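Local coordinates for protein 6-carboxyhexanoate--CoA ligase (Aquifex aeolicus, PDB 5TV8) that is a CoA ligase of the BioW family that here binds diphosphomethylphosphonic acid adenosyl ester, at residues A[134-139]-A[168-173]. Sequence-based numbering, arbitrary orientation.
Sequences VRTIHF and FKNLFC. With APC (diphosphomethylphosphonic acid adenosyl ester), chain C.
In the adenine pocket, the loop leading into strand 139-141 is tied to the last turn of helix 158-172 by Thr136 to Asn170 and Ile137 to Lys169. Thr136 serves both sides. Thr136 N donates to APC N1 at 2.9 Å and Thr136 O accepts from APC N6 at 3.2 Å, while the side chain reaches the helix. There Thr136 OG1 donates to Asn170 OD1 over 2.6 Å, lying in the carbonyl plane with a C=O...donor angle of 151°. Threonine suits the place because OG1 is also hydrogen-bonded to Tyr217 OH, while Thr136 CG2, anti to the backbone N, packs against Lys169 CD at 3.8 Å. Asparagine suits its own: OD1 accepts from Thr136 while ND2 makes a weak hydrogen bond to Glu178. Lys169 is extended, its methylenes running obliquely past Phe139, where Lys169 CD lies 3.6 Å from Phe139 CB. This straight chain carries Lys169 NZ to Ile137 O, at 2.5 Å and tilted 20° from the carbonyl plane. NZ also meets carbonyls of Cys230, Leu231 and Lys234, four acceptors for three hydrogens, so at least one hydrogen must be shared; a long, buried lysine thus joins the loop to the end of helix 224-233 and beyond. APC N6 lies over one face of the Arg135 guanidinium, toward its rim. Gathered carbonyl oxygens would probably stabilise charged Lys169, and the hydroxyl-amide bond probably helps to hold Thr136, whose backbone meets adenine, in place.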
loop_
_atom_site.group_PDB
_atom_site.type_symbol
_atom_site.label_atom_id
_atom_site.label_comp_id
_atom_site.label_asym_id
_atom_site.label_seq_id
_atom_site.Cartn_x
_atom_site.Cartn_y
_atom_site.Cartn_z
ATOM N N VAL A 134 -8.320 -5.448 4.763
ATOM C CA VAL A 134 -8.359 -5.874 3.377
ATOM C C VAL A 134 -6.979 -5.663 2.748
ATOM O O VAL A 134 -6.344 -4.622 2.965
ATOM C CB VAL A 134 -9.484 -5.160 2.597
ATOM C CG1 VAL A 134 -9.321 -5.341 1.094
ATOM C CG2 VAL A 134 -10.836 -5.702 3.021
ATOM N N ARG A 135 -6.514 -6.677 2.014
ATOM C CA ARG A 135 -5.217 -6.655 1.364
ATOM C C ARG A 135 -5.334 -6.460 -0.158
ATOM O O ARG A 135 -6.053 -7.202 -0.844
ATOM C CB ARG A 135 -4.454 -7.940 1.662
ATOM C CG ARG A 135 -3.561 -7.890 2.893
ATOM C CD ARG A 135 -2.796 -9.198 3.107
ATOM N NE ARG A 135 -1.820 -9.467 2.045
ATOM C CZ ARG A 135 -0.619 -8.894 1.950
ATOM N NH1 ARG A 135 -0.219 -8.000 2.854
ATOM N NH2 ARG A 135 0.183 -9.207 0.933
ATOM N N THR A 136 -4.631 -5.449 -0.668
ATOM C CA THR A 136 -4.593 -5.169 -2.090
ATOM C C THR A 136 -3.564 -6.092 -2.757
ATOM O O THR A 136 -2.351 -6.013 -2.478
ATOM C CB THR A 136 -4.213 -3.699 -2.356
ATOM O OG1 THR A 136 -5.014 -2.825 -1.545
ATOM C CG2 THR A 136 -4.402 -3.370 -3.836
ATOM N N ILE A 137 -4.046 -6.990 -3.612
ATOM C CA ILE A 137 -3.150 -7.948 -4.274
ATOM C C ILE A 137 -3.301 -7.892 -5.807
ATOM O O ILE A 137 -4.007 -7.030 -6.330
ATOM C CB ILE A 137 -3.314 -9.380 -3.723
ATOM C CG1 ILE A 137 -4.743 -9.891 -3.918
ATOM C CG2 ILE A 137 -2.949 -9.453 -2.250
ATOM C CD1 ILE A 137 -4.821 -11.371 -4.295
ATOM N N HIS A 138 -2.617 -8.806 -6.503
ATOM C CA HIS A 138 -2.667 -8.934 -7.978
ATOM C C HIS A 138 -2.442 -7.632 -8.753
ATOM O O HIS A 138 -3.355 -7.116 -9.410
ATOM C CB HIS A 138 -3.972 -9.590 -8.403
ATOM C CG HIS A 138 -4.103 -11.007 -7.944
ATOM N ND1 HIS A 138 -3.012 -11.817 -7.706
ATOM C CD2 HIS A 138 -5.197 -11.767 -7.701
ATOM C CE1 HIS A 138 -3.427 -13.009 -7.313
ATOM N NE2 HIS A 138 -4.752 -13.005 -7.303
ATOM N N PHE A 139 -1.220 -7.111 -8.666
ATOM C CA PHE A 139 -0.830 -5.857 -9.302
ATOM C C PHE A 139 0.690 -5.892 -9.354
ATOM O O PHE A 139 1.308 -6.684 -8.640
ATOM C CB PHE A 139 -1.319 -4.624 -8.503
ATOM C CG PHE A 139 -0.637 -4.450 -7.178
ATOM C CD1 PHE A 139 0.626 -3.860 -7.095
ATOM C CD2 PHE A 139 -1.252 -4.879 -6.001
ATOM C CE1 PHE A 139 1.264 -3.706 -5.866
ATOM C CE2 PHE A 139 -0.627 -4.710 -4.751
ATOM C CZ PHE A 139 0.637 -4.136 -4.685
ATOM N N PHE A 168 -1.583 3.033 -6.612
ATOM C CA PHE A 168 -2.164 3.275 -7.906
ATOM C C PHE A 168 -3.295 2.281 -8.122
ATOM O O PHE A 168 -4.390 2.676 -8.506
ATOM C CB PHE A 168 -1.146 3.271 -9.039
ATOM C CG PHE A 168 -1.677 3.888 -10.283
ATOM C CD1 PHE A 168 -1.923 5.256 -10.334
ATOM C CD2 PHE A 168 -1.989 3.105 -11.390
ATOM C CE1 PHE A 168 -2.454 5.844 -11.473
ATOM C CE2 PHE A 168 -2.521 3.682 -12.536
ATOM C CZ PHE A 168 -2.748 5.055 -12.579
ATOM N N LYS A 169 -3.064 1.005 -7.817
ATOM C CA LYS A 169 -4.167 0.061 -7.909
ATOM C C LYS A 169 -5.355 0.459 -6.998
ATOM O O LYS A 169 -6.506 0.415 -7.448
ATOM C CB LYS A 169 -3.744 -1.389 -7.677
ATOM C CG LYS A 169 -4.896 -2.336 -8.002
ATOM C CD LYS A 169 -4.704 -3.777 -7.565
ATOM C CE LYS A 169 -5.963 -4.558 -7.889
ATOM N NZ LYS A 169 -6.103 -5.800 -7.076
ATOM N N ASN A 170 -5.084 0.839 -5.737
ATOM C CA ASN A 170 -6.169 1.263 -4.830
ATOM C C ASN A 170 -7.007 2.359 -5.469
ATOM O O ASN A 170 -8.236 2.267 -5.525
ATOM C CB ASN A 170 -5.646 1.786 -3.493
ATOM C CG ASN A 170 -4.872 0.754 -2.695
ATOM O OD1 ASN A 170 -5.294 -0.381 -2.511
ATOM N ND2 ASN A 170 -3.735 1.171 -2.187
ATOM N N LEU A 171 -6.345 3.398 -5.965
ATOM C CA LEU A 171 -7.061 4.516 -6.580
ATOM C C LEU A 171 -7.827 4.100 -7.816
ATOM O O LEU A 171 -8.946 4.567 -8.049
ATOM C CB LEU A 171 -6.124 5.676 -6.898
ATOM C CG LEU A 171 -5.425 6.312 -5.687
ATOM C CD1 LEU A 171 -4.556 7.482 -6.132
ATOM C CD2 LEU A 171 -6.415 6.747 -4.615
ATOM N N PHE A 172 -7.228 3.216 -8.605
ATOM C CA PHE A 172 -7.883 2.679 -9.791
ATOM C C PHE A 172 -9.135 1.888 -9.406
ATOM O O PHE A 172 -10.169 1.991 -10.055
ATOM C CB PHE A 172 -6.898 1.806 -10.574
ATOM C CG PHE A 172 -7.526 1.007 -11.664
ATOM C CD1 PHE A 172 -7.738 1.568 -12.922
ATOM C CD2 PHE A 172 -7.890 -0.314 -11.448
ATOM C CE1 PHE A 172 -8.312 0.829 -13.950
ATOM C CE2 PHE A 172 -8.464 -1.063 -12.474
ATOM C CZ PHE A 172 -8.672 -0.491 -13.731
ATOM N N CYS A 173 -9.036 1.110 -8.339
ATOM C CA CYS A 173 -10.151 0.295 -7.875
ATOM C C CYS A 173 -11.310 1.072 -7.235
ATOM O O CYS A 173 -12.301 0.472 -6.810
ATOM C CB CYS A 173 -9.640 -0.770 -6.915
ATOM S SG CYS A 173 -8.817 -2.127 -7.770
HETATM P PG APC C . 5.650 -7.088 3.669
HETATM O O1G APC C . 6.202 -6.091 2.675
HETATM O O2G APC C . 6.726 -7.814 4.448
HETATM O O3G APC C . 4.557 -7.973 3.101
HETATM P PB APC C . 5.509 -4.785 5.263
HETATM O O1B APC C . 4.950 -4.363 6.714
HETATM O O2B APC C . 6.994 -4.824 5.291
HETATM O O3B APC C . 4.898 -6.199 4.793
HETATM P PA APC C . 4.479 -2.050 4.870
HETATM O O1A APC C . 4.205 -1.137 3.747
HETATM O O2A APC C . 5.614 -1.491 5.870
HETATM C C3A APC C . 4.974 -3.573 4.046
HETATM O "O5'" APC C . 3.145 -2.269 5.731
HETATM C "C5'" APC C . 2.669 -1.168 6.498
HETATM C "C4'" APC C . 1.168 -1.283 6.689
HETATM O "O4'" APC C . 0.495 -1.304 5.430
HETATM C "C3'" APC C . 0.791 -2.567 7.407
HETATM O "O3'" APC C . 0.702 -2.326 8.815
HETATM C "C2'" APC C . -0.540 -2.937 6.805
HETATM O "O2'" APC C . -1.561 -2.312 7.580
HETATM C "C1'" APC C . -0.577 -2.250 5.459
HETATM N N9 APC C . -0.375 -3.175 4.315
HETATM C C8 APC C . 0.765 -3.848 4.012
HETATM N N7 APC C . 0.619 -4.586 2.882
HETATM C C5 APC C . -0.642 -4.369 2.431
HETATM C C6 APC C . -1.462 -4.829 1.278
HETATM N N6 APC C . -0.956 -5.687 0.353
HETATM N N1 APC C . -2.731 -4.366 1.181
HETATM C C2 APC C . -3.254 -3.517 2.097
HETATM N N3 APC C . -2.573 -3.062 3.170
HETATM C C4 APC C . -1.289 -3.442 3.383
#